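Long-range contacts in putative uncharacterized protein (Campylobacter jejuni, PDB 5TPU), which is an uncharacterised protein of the WxcM-like family in the cupin clan, a two-chain beta-sheet assembly that carries thymidine-5'-diphosphate between its subunits: residues A[38-43]-A[111-116]; A[52-57]-A[98-103]; A[58-63]-A[115-120]. The protein carries 3 engineered substitutions. All blocks are in the same frame, centred on the assembly; numbering follows the deposited sequence.

The three contacts line one thymidine-5'-diphosphate pocket of a cupin-like beta fold. Contacts 1 and 3 share Leu115 and Ala116: strand 111-116 pairs with 39-44 on one flank and with 62-68 on the other, and the two centres lie about 10 Å apart. Contact 2 belongs to the second sheet, about 15 Å from contact 1 and about 12 Å from contact 3 between centres. Side chains join the sheets: Leu112 CD2 meets Met103 CE at 3.5 Å, and Arg101 NH1 probably bonds Gln62 OE1 at 2.7 Å. Arg39, Arg52 and Tyr120, one from each contact, reach the base, the phosphate and the base again.

Contact 1: residues A[38-43]-A[111-116]; sequences KRVYYI and KLLVLA. With TYD (thymidine-5'-diphosphate), chain E.
Val114 packs its CB against one face of the Tyr41 ring, toward the rim, both side chains pointing the same way from an antiparallel hydrogen-bonded pair. Val114 CB sits 3.6 Å from the ring centroid of Tyr41 and 16° off the ring normal, a CH-pi contact, while its CG1 comes to 3.4 Å from Tyr41 CE2. The ring is placed there by a chi1 of 68°, which sets CG between the backbone N and the carbonyl carbon and swings the ring over the neighbouring strand. The opposite face of the ring takes the C5M methyl of thymidine-5'-diphosphate, 3.8 Å from Tyr41 CZ. Arg39 bends at chi3 (39°) and lays one face of its guanidinium on Ala116 CB; Arg39 NH2 gives a hydrogen bond of 2.8 Å to O4 of the base. Asp118 O holds Arg39 NE from outside the pair. On the other face of the sheet Val40 CG1 packs 3.6 Å from Leu113 CD1. Both Lys38 and Arg39 face Ala116, since Lys38 N bonds Ala116 O and Ala116 N bonds Arg39 O. This is a classic beta bulge where strand 39-44 begins, in a cupin-type antiparallel sheet that runs on into the second subunit and lines the nucleotide pocket.

Contact 2: residues A[52-57]-A[98-103]; sequences RGAHAH and NMWREM. With TYD (thymidine-5'-diphosphate), chain E.
Two first torsions of similar sense, chi1 of 60° in His55 and 86° in Arg101, bring the two side chains across one another on the same face of an antiparallel pair in the second sheet of the cupin-like fold. Arg101 CD lies over the face of the His55 imidazole, 4.0 Å from its centroid, a CH-pi contact. Further bends at chi2 and chi3 fold the guanidinium back on its own strand, where NE and NH2 both grip Met99 O from above its carbonyl plane; the NH2 bond is 2.8 Å. His57 then meets one guanidinium face with its ring edge, the planes 88° apart and CD2 3.7 Å from Arg101 CZ. Gln62 takes the remaining nitrogen, NH1, so the group is fixed on several sides.

Across the other face, the Trp100 indole lies under the backbone of Ala54 and His55, and Ala54 CB touches its CZ2 at 3.4 Å. Backbone bonds tie Arg101 N to His55 O and Arg52 N to Met103 O. Beyond the latter, Arg52 CD packs on Met103 CE, the two side chains running alongside, and the arginine continues to the ligand: its NH1 donates to O1A of thymidine-5'-diphosphate at 2.8 Å.

Contact 3: residues A[58-63]-A[115-120]; sequences KNLEQV and LASDFY. With TYD (thymidine-5'-diphosphate), chain E.
Segments 58-63 and 115-120 run antiparallel, their touching parts 165° apart end to end, with Gln62 and Ala116 a non-hydrogen-bonded pair and Val63 and Leu115 a hydrogen-bonded one. Here strands 62-68 and 111-116 of the cupin-type sheet meet, and the pairing is carried past the strands into the adjoining loops by a serine. Val63 N bonds Leu115 O, Leu115 N bonds Val63 O, and Ser117 N bonds Glu61 O at 2.7 Å.

The hydroxyl of Ser117 extends this pattern. With chi1 at 61°, OG is turned to the facing loop, where it accepts from Glu61 N at 2.7 Å with an N-H...O angle of 160°. Glu61 is thus held through both its N and its O by one residue, the N by a side chain and the O by a backbone amide. Glu61 CB also rests 3.6 Å from Ser117 OG.

Leu60 reaches over from the side: with CG anti to its backbone N, it brings CD1 to the serine OG, to the Asp118 backbone N and, at 4.1 Å, to Ala116 CB. On the same face as Ala116, Gln62 extends its chain beyond CG toward Arg101 of the other sheet. Val63 and Leu115 meet on the opposite face through their CB atoms.

Further along the loop, the chain leads to the nucleotide. Tyr120 N is hydrogen-bonded to Glu28 of the second subunit. The Tyr120 ring lays one face on the thymine base, with N3 of thymidine-5'-diphosphate 3.4 Å above the Tyr120 ring plane, toward the rim, and Tyr120 CD1 approaches C4 of thymidine-5'-diphosphate to 3.3 Å.

Contact 1: residues A[38-43]-A[111-116]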
# COMPACT_ATOMS: atom_id res chain seq x y z
N LYS A 38 4.86 1.80 10.09
CA LYS A 38 3.97 2.61 10.92
C LYS A 38 2.87 3.35 10.14
O LYS A 38 1.86 3.81 10.70
CB LYS A 38 4.82 3.54 11.77
CG LYS A 38 5.77 2.76 12.67
CD LYS A 38 5.91 3.30 14.09
CE LYS A 38 6.67 2.35 14.98
NZ LYS A 38 5.90 1.08 15.06
N ARG A 39 3.07 3.41 8.83
CA ARG A 39 2.35 4.32 7.97
C ARG A 39 2.41 3.76 6.55
O ARG A 39 3.43 3.21 6.11
CB ARG A 39 2.91 5.75 8.06
CG ARG A 39 2.38 6.66 6.97
CD ARG A 39 2.88 8.12 7.00
NE ARG A 39 4.30 8.25 7.35
CZ ARG A 39 5.13 9.14 6.83
NH1 ARG A 39 6.38 9.18 7.24
NH2 ARG A 39 4.72 10.01 5.91
N VAL A 40 1.28 3.82 5.87
CA VAL A 40 1.23 3.49 4.47
C VAL A 40 0.59 4.71 3.88
O VAL A 40 -0.40 5.26 4.38
CB VAL A 40 0.40 2.21 4.23
CG1 VAL A 40 0.20 1.99 2.74
CG2 VAL A 40 1.09 1.00 4.81
N TYR A 41 1.16 5.19 2.80
CA TYR A 41 0.48 6.24 2.06
C TYR A 41 0.60 6.03 0.56
O TYR A 41 1.47 5.27 0.09
CB TYR A 41 1.03 7.61 2.50
CG TYR A 41 2.46 7.96 2.14
CD1 TYR A 41 2.74 8.64 0.97
CD2 TYR A 41 3.53 7.67 3.00
CE1 TYR A 41 4.03 8.98 0.65
CE2 TYR A 41 4.85 8.04 2.69
CZ TYR A 41 5.07 8.70 1.52
OH TYR A 41 6.31 9.09 1.12
N TYR A 42 -0.30 6.67 -0.18
CA TYR A 42 -0.28 6.50 -1.61
C TYR A 42 -0.62 7.78 -2.28
O TYR A 42 -1.31 8.61 -1.70
CB TYR A 42 -1.09 5.29 -2.07
CG TYR A 42 -2.44 5.25 -1.55
CD1 TYR A 42 -3.51 5.72 -2.31
CD2 TYR A 42 -2.68 4.78 -0.25
CE1 TYR A 42 -4.80 5.74 -1.79
CE2 TYR A 42 -3.98 4.77 0.27
CZ TYR A 42 -5.04 5.24 -0.48
OH TYR A 42 -6.33 5.25 0.05
N ILE A 43 -0.01 7.97 -3.44
CA ILE A 43 -0.16 9.16 -4.26
C ILE A 43 -0.72 8.74 -5.60
O ILE A 43 -0.31 7.74 -6.18
CB ILE A 43 1.17 9.89 -4.43
CG1 ILE A 43 1.72 10.32 -3.09
CG2 ILE A 43 0.99 11.13 -5.26
CD1 ILE A 43 3.18 10.73 -3.08
N LYS A 111 0.32 5.91 -9.97
CA LYS A 111 0.04 5.67 -8.57
C LYS A 111 1.20 5.06 -7.86
O LYS A 111 1.70 4.02 -8.24
CB LYS A 111 -1.19 4.77 -8.40
CG LYS A 111 -2.43 5.32 -9.09
CD LYS A 111 -3.70 4.51 -8.76
CE LYS A 111 -4.85 4.74 -9.76
NZ LYS A 111 -4.36 4.55 -11.17
N LEU A 112 1.59 5.69 -6.77
CA LEU A 112 2.73 5.29 -6.00
C LEU A 112 2.29 4.90 -4.61
O LEU A 112 1.67 5.68 -3.94
CB LEU A 112 3.67 6.47 -5.89
CG LEU A 112 4.86 6.34 -4.93
CD1 LEU A 112 5.84 5.26 -5.36
CD2 LEU A 112 5.51 7.70 -4.95
N LEU A 113 2.64 3.69 -4.20
CA LEU A 113 2.47 3.16 -2.87
C LEU A 113 3.77 3.30 -2.08
O LEU A 113 4.87 3.00 -2.59
CB LEU A 113 2.05 1.71 -2.94
CG LEU A 113 1.87 1.04 -1.56
CD1 LEU A 113 0.68 1.65 -0.85
CD2 LEU A 113 1.66 -0.46 -1.74
N VAL A 114 3.64 3.79 -0.85
CA VAL A 114 4.79 4.00 0.02
C VAL A 114 4.52 3.42 1.37
O VAL A 114 3.50 3.70 1.94
CB VAL A 114 5.21 5.46 0.18
CG1 VAL A 114 6.41 5.52 1.11
CG2 VAL A 114 5.55 6.09 -1.15
N LEU A 115 5.44 2.54 1.81
CA LEU A 115 5.44 1.94 3.13
C LEU A 115 6.48 2.73 3.92
O LEU A 115 7.61 2.90 3.46
CB LEU A 115 5.84 0.47 3.02
CG LEU A 115 4.78 -0.62 2.70
CD1 LEU A 115 3.59 -0.21 1.85
CD2 LEU A 115 5.37 -1.89 2.07
N ALA A 116 6.12 3.29 5.07
CA ALA A 116 7.05 4.13 5.85
C ALA A 116 7.35 3.59 7.24
O ALA A 116 6.47 3.07 7.93
CB ALA A 116 6.45 5.50 5.96
PA TYD E . 4.62 15.73 0.33
O1A TYD E . 4.59 15.90 -1.16
O2A TYD E . 5.29 14.60 1.02
O3A TYD E . 5.15 17.03 1.12
PB TYD E . 5.24 18.54 0.55
O1B TYD E . 5.20 19.31 1.88
O2B TYD E . 3.99 18.74 -0.25
O3B TYD E . 6.50 18.54 -0.25
O5' TYD E . 3.14 15.42 0.77
C5' TYD E . 2.03 15.96 0.06
C4' TYD E . 1.00 16.43 1.05
O4' TYD E . 0.56 15.39 1.94
C3' TYD E . 1.57 17.50 1.94
O3' TYD E . 0.57 18.53 1.93
C2' TYD E . 1.89 16.79 3.26
C1' TYD E . 0.85 15.69 3.26
N1 TYD E . 1.24 14.41 3.79
C2 TYD E . 0.43 13.83 4.80
O2 TYD E . -0.59 14.43 5.22
N3 TYD E . 0.76 12.63 5.30
C4 TYD E . 1.82 11.92 4.86
O4 TYD E . 2.07 10.80 5.35
C5 TYD E . 2.65 12.51 3.79
C5M TYD E . 3.84 11.82 3.23
C6 TYD E . 2.30 13.74 3.28

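Contact 2: residues A[52-57]-A[98-103]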
# COMPACT_ATOMS: atom_id res chain seq x y z
N ARG A 52 7.34 16.40 -7.70
CA ARG A 52 7.31 16.63 -6.28
C ARG A 52 8.55 17.39 -5.88
O ARG A 52 9.47 17.58 -6.68
CB ARG A 52 7.20 15.31 -5.58
CG ARG A 52 6.08 14.50 -6.20
CD ARG A 52 5.56 13.48 -5.23
NE ARG A 52 4.77 14.07 -4.18
CZ ARG A 52 3.49 14.42 -4.28
NH1 ARG A 52 2.87 14.90 -3.20
NH2 ARG A 52 2.85 14.28 -5.42
N GLY A 53 8.57 17.86 -4.65
CA GLY A 53 9.74 18.64 -4.20
C GLY A 53 10.85 17.73 -3.71
O GLY A 53 10.61 16.69 -3.15
N ALA A 54 12.09 18.14 -3.95
CA ALA A 54 13.28 17.51 -3.38
C ALA A 54 13.40 17.81 -1.91
O ALA A 54 13.24 18.93 -1.47
CB ALA A 54 14.53 18.03 -4.08
N HIS A 55 13.70 16.79 -1.14
CA HIS A 55 13.96 16.98 0.28
C HIS A 55 14.65 15.75 0.79
O HIS A 55 14.72 14.74 0.06
CB HIS A 55 12.65 17.18 1.03
CG HIS A 55 11.71 16.02 0.90
ND1 HIS A 55 10.86 15.88 -0.17
CD2 HIS A 55 11.50 14.95 1.69
CE1 HIS A 55 10.17 14.76 -0.04
NE2 HIS A 55 10.53 14.18 1.09
N ALA A 56 15.12 15.79 2.04
CA ALA A 56 15.63 14.60 2.67
C ALA A 56 14.86 14.36 3.91
O ALA A 56 14.05 15.20 4.31
CB ALA A 56 17.11 14.72 3.02
N HIS A 57 15.10 13.16 4.45
CA HIS A 57 14.78 12.81 5.80
C HIS A 57 16.05 12.35 6.49
O HIS A 57 17.00 11.96 5.81
CB HIS A 57 13.77 11.68 5.78
CG HIS A 57 12.48 12.10 5.15
ND1 HIS A 57 11.62 13.00 5.75
CD2 HIS A 57 11.93 11.80 3.95
CE1 HIS A 57 10.60 13.22 4.95
NE2 HIS A 57 10.75 12.48 3.86
N ASN A 98 19.04 9.09 5.85
CA ASN A 98 19.86 10.16 5.33
C ASN A 98 19.91 10.28 3.82
O ASN A 98 20.97 10.40 3.25
CB ASN A 98 21.27 10.06 5.92
CG ASN A 98 21.25 10.28 7.42
OD1 ASN A 98 21.39 9.33 8.21
ND2 ASN A 98 20.98 11.52 7.81
N MET A 99 18.73 10.29 3.19
CA MET A 99 18.64 10.40 1.74
C MET A 99 17.80 11.57 1.22
O MET A 99 16.71 11.87 1.69
CB MET A 99 18.07 9.12 1.20
CG MET A 99 18.94 7.89 1.44
SD MET A 99 20.47 7.98 0.49
CE MET A 99 19.98 8.01 -1.22
N TRP A 100 18.37 12.25 0.24
CA TRP A 100 17.72 13.32 -0.45
C TRP A 100 17.09 12.60 -1.64
O TRP A 100 17.67 11.63 -2.18
CB TRP A 100 18.74 14.32 -0.92
CG TRP A 100 18.24 15.44 -1.71
CD1 TRP A 100 18.06 15.51 -3.08
CD2 TRP A 100 17.94 16.74 -1.21
NE1 TRP A 100 17.63 16.76 -3.43
CE2 TRP A 100 17.53 17.53 -2.30
CE3 TRP A 100 17.93 17.30 0.07
CZ2 TRP A 100 17.14 18.87 -2.14
CZ3 TRP A 100 17.55 18.62 0.20
CH2 TRP A 100 17.18 19.39 -0.89
N ARG A 101 15.88 13.01 -1.98
CA ARG A 101 15.18 12.38 -3.10
C ARG A 101 14.22 13.33 -3.71
O ARG A 101 13.77 14.28 -3.07
CB ARG A 101 14.43 11.12 -2.70
CG ARG A 101 13.03 11.34 -2.16
CD ARG A 101 12.95 12.11 -0.86
NE ARG A 101 13.87 11.57 0.14
CZ ARG A 101 13.61 10.52 0.92
NH1 ARG A 101 12.47 9.83 0.83
NH2 ARG A 101 14.49 10.16 1.83
N GLU A 102 13.97 13.09 -4.97
CA GLU A 102 13.07 13.90 -5.70
C GLU A 102 12.41 13.03 -6.75
O GLU A 102 13.06 12.23 -7.44
CB GLU A 102 13.78 15.16 -6.18
CG GLU A 102 14.36 15.23 -7.57
CD GLU A 102 13.98 16.54 -8.23
OE1 GLU A 102 12.78 16.85 -8.18
OE2 GLU A 102 14.83 17.26 -8.77
N MET A 103 11.08 13.13 -6.77
CA MET A 103 10.26 12.32 -7.67
C MET A 103 9.67 13.16 -8.78
O MET A 103 9.11 14.23 -8.54
CB MET A 103 9.17 11.69 -6.86
CG MET A 103 9.69 11.09 -5.57
SD MET A 103 8.60 9.79 -5.05
CE MET A 103 7.25 10.62 -4.26
PA TYD E . 4.62 15.73 0.33
O1A TYD E . 4.59 15.90 -1.16
O2A TYD E . 5.29 14.60 1.02
O3A TYD E . 5.15 17.03 1.12
PB TYD E . 5.24 18.54 0.55
O1B TYD E . 5.20 19.31 1.88
O2B TYD E . 3.99 18.74 -0.25
O3B TYD E . 6.50 18.54 -0.25
O5' TYD E . 3.14 15.42 0.77
C5' TYD E . 2.03 15.96 0.06
C4' TYD E . 1.00 16.43 1.05
O4' TYD E . 0.56 15.39 1.94
C3' TYD E . 1.57 17.50 1.94
O3' TYD E . 0.57 18.53 1.93
C2' TYD E . 1.89 16.79 3.26
C1' TYD E . 0.85 15.69 3.26
N1 TYD E . 1.24 14.41 3.79
C2 TYD E . 0.43 13.83 4.80
O2 TYD E . -0.59 14.43 5.22
N3 TYD E . 0.76 12.63 5.30
C4 TYD E . 1.82 11.92 4.86
O4 TYD E . 2.07 10.80 5.35
C5 TYD E . 2.65 12.51 3.79
C5M TYD E . 3.84 11.82 3.23
C6 TYD E . 2.30 13.74 3.28
O HOH W 1 16.20 9.36 4.15

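Contact 3: residues A[58-63]-A[115-120]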
# COMPACT_ATOMS: atom_id res chain seq x y z
N LYS A 58 16.02 12.37 7.81
CA LYS A 58 17.04 11.74 8.64
C LYS A 58 16.76 10.27 8.92
O LYS A 58 17.38 9.42 8.27
CB LYS A 58 17.24 12.53 9.94
CG LYS A 58 18.67 12.44 10.44
CD LYS A 58 18.87 13.05 11.82
CE LYS A 58 20.29 13.56 11.98
NZ LYS A 58 20.58 14.06 13.35
N ASN A 59 15.85 9.95 9.83
CA ASN A 59 15.68 8.56 10.26
C ASN A 59 14.62 7.74 9.54
O ASN A 59 14.56 6.51 9.66
CB ASN A 59 15.39 8.50 11.75
CG ASN A 59 16.66 8.27 12.55
OD1 ASN A 59 16.85 7.22 13.18
ND2 ASN A 59 17.59 9.20 12.42
N LEU A 60 13.81 8.43 8.76
CA LEU A 60 12.69 7.78 8.08
C LEU A 60 13.20 6.87 6.97
O LEU A 60 13.98 7.28 6.07
CB LEU A 60 11.74 8.85 7.53
CG LEU A 60 10.54 8.33 6.72
CD1 LEU A 60 9.61 7.55 7.61
CD2 LEU A 60 9.84 9.50 6.02
N GLU A 61 12.72 5.64 7.04
CA GLU A 61 12.87 4.69 5.95
C GLU A 61 11.56 4.44 5.24
O GLU A 61 10.50 4.47 5.89
CB GLU A 61 13.34 3.37 6.52
CG GLU A 61 14.71 3.50 7.21
CD GLU A 61 15.08 2.19 7.86
OE1 GLU A 61 15.56 1.24 7.19
OE2 GLU A 61 14.81 2.11 9.06
N GLN A 62 11.67 4.17 3.94
CA GLN A 62 10.51 3.88 3.10
C GLN A 62 10.74 2.76 2.08
O GLN A 62 11.86 2.52 1.63
CB GLN A 62 10.09 5.14 2.32
CG GLN A 62 9.63 6.33 3.16
CD GLN A 62 9.86 7.63 2.40
OE1 GLN A 62 10.99 7.96 2.02
NE2 GLN A 62 8.79 8.33 2.12
N VAL A 63 9.65 2.13 1.66
CA VAL A 63 9.68 1.35 0.42
C VAL A 63 8.66 1.88 -0.54
O VAL A 63 7.49 1.96 -0.19
CB VAL A 63 9.44 -0.13 0.70
CG1 VAL A 63 9.20 -0.88 -0.61
CG2 VAL A 63 10.62 -0.68 1.47
N LEU A 115 5.44 2.54 1.81
CA LEU A 115 5.44 1.94 3.13
C LEU A 115 6.48 2.73 3.92
O LEU A 115 7.61 2.90 3.46
CB LEU A 115 5.84 0.47 3.02
CG LEU A 115 4.78 -0.62 2.70
CD1 LEU A 115 3.59 -0.21 1.85
CD2 LEU A 115 5.37 -1.89 2.07
N ALA A 116 6.12 3.29 5.07
CA ALA A 116 7.05 4.13 5.85
C ALA A 116 7.35 3.59 7.24
O ALA A 116 6.47 3.07 7.93
CB ALA A 116 6.45 5.50 5.96
N SER A 117 8.61 3.71 7.66
CA SER A 117 9.01 3.24 8.99
C SER A 117 8.47 4.07 10.16
O SER A 117 8.60 3.67 11.31
CB SER A 117 10.52 3.29 9.08
OG SER A 117 11.00 4.62 8.91
N ASP A 118 7.92 5.25 9.90
CA ASP A 118 7.50 6.10 11.00
C ASP A 118 6.36 7.01 10.54
O ASP A 118 6.08 7.15 9.32
CB ASP A 118 8.71 6.89 11.54
CG ASP A 118 8.50 7.44 12.98
OD1 ASP A 118 7.56 7.09 13.73
OD2 ASP A 118 9.29 8.31 13.34
N PHE A 119 5.71 7.60 11.54
CA PHE A 119 4.54 8.42 11.33
C PHE A 119 4.89 9.72 10.62
O PHE A 119 6.03 10.14 10.65
CB PHE A 119 3.93 8.73 12.68
CG PHE A 119 3.48 7.51 13.43
CD1 PHE A 119 2.28 6.91 13.12
CD2 PHE A 119 4.24 6.99 14.48
CE1 PHE A 119 1.87 5.77 13.82
CE2 PHE A 119 3.83 5.88 15.19
CZ PHE A 119 2.63 5.27 14.87
N TYR A 120 3.92 10.35 9.97
CA TYR A 120 4.14 11.59 9.21
C TYR A 120 4.54 12.70 10.17
O TYR A 120 3.95 12.81 11.24
CB TYR A 120 2.86 12.07 8.53
CG TYR A 120 2.99 13.46 7.91
CD1 TYR A 120 3.77 13.67 6.79
CD2 TYR A 120 2.31 14.55 8.44
CE1 TYR A 120 3.92 14.92 6.22
CE2 TYR A 120 2.44 15.81 7.89
CZ TYR A 120 3.25 16.01 6.78
OH TYR A 120 3.36 17.28 6.22
PA TYD E . 4.62 15.73 0.33
O1A TYD E . 4.59 15.90 -1.16
O2A TYD E . 5.29 14.60 1.02
O3A TYD E . 5.15 17.03 1.12
PB TYD E . 5.24 18.54 0.55
O1B TYD E . 5.20 19.31 1.88
O2B TYD E . 3.99 18.74 -0.25
O3B TYD E . 6.50 18.54 -0.25
O5' TYD E . 3.14 15.42 0.77
C5' TYD E . 2.03 15.96 0.06
C4' TYD E . 1.00 16.43 1.05
O4' TYD E . 0.56 15.39 1.94
C3' TYD E . 1.57 17.50 1.94
O3' TYD E . 0.57 18.53 1.93
C2' TYD E . 1.89 16.79 3.26
C1' TYD E . 0.85 15.69 3.26
N1 TYD E . 1.24 14.41 3.79
C2 TYD E . 0.43 13.83 4.80
O2 TYD E . -0.59 14.43 5.22
N3 TYD E . 0.76 12.63 5.30
C4 TYD E . 1.82 11.92 4.86
O4 TYD E . 2.07 10.80 5.35
C5 TYD E . 2.65 12.51 3.79
C5M TYD E . 3.84 11.82 3.23
C6 TYD E . 2.30 13.74 3.28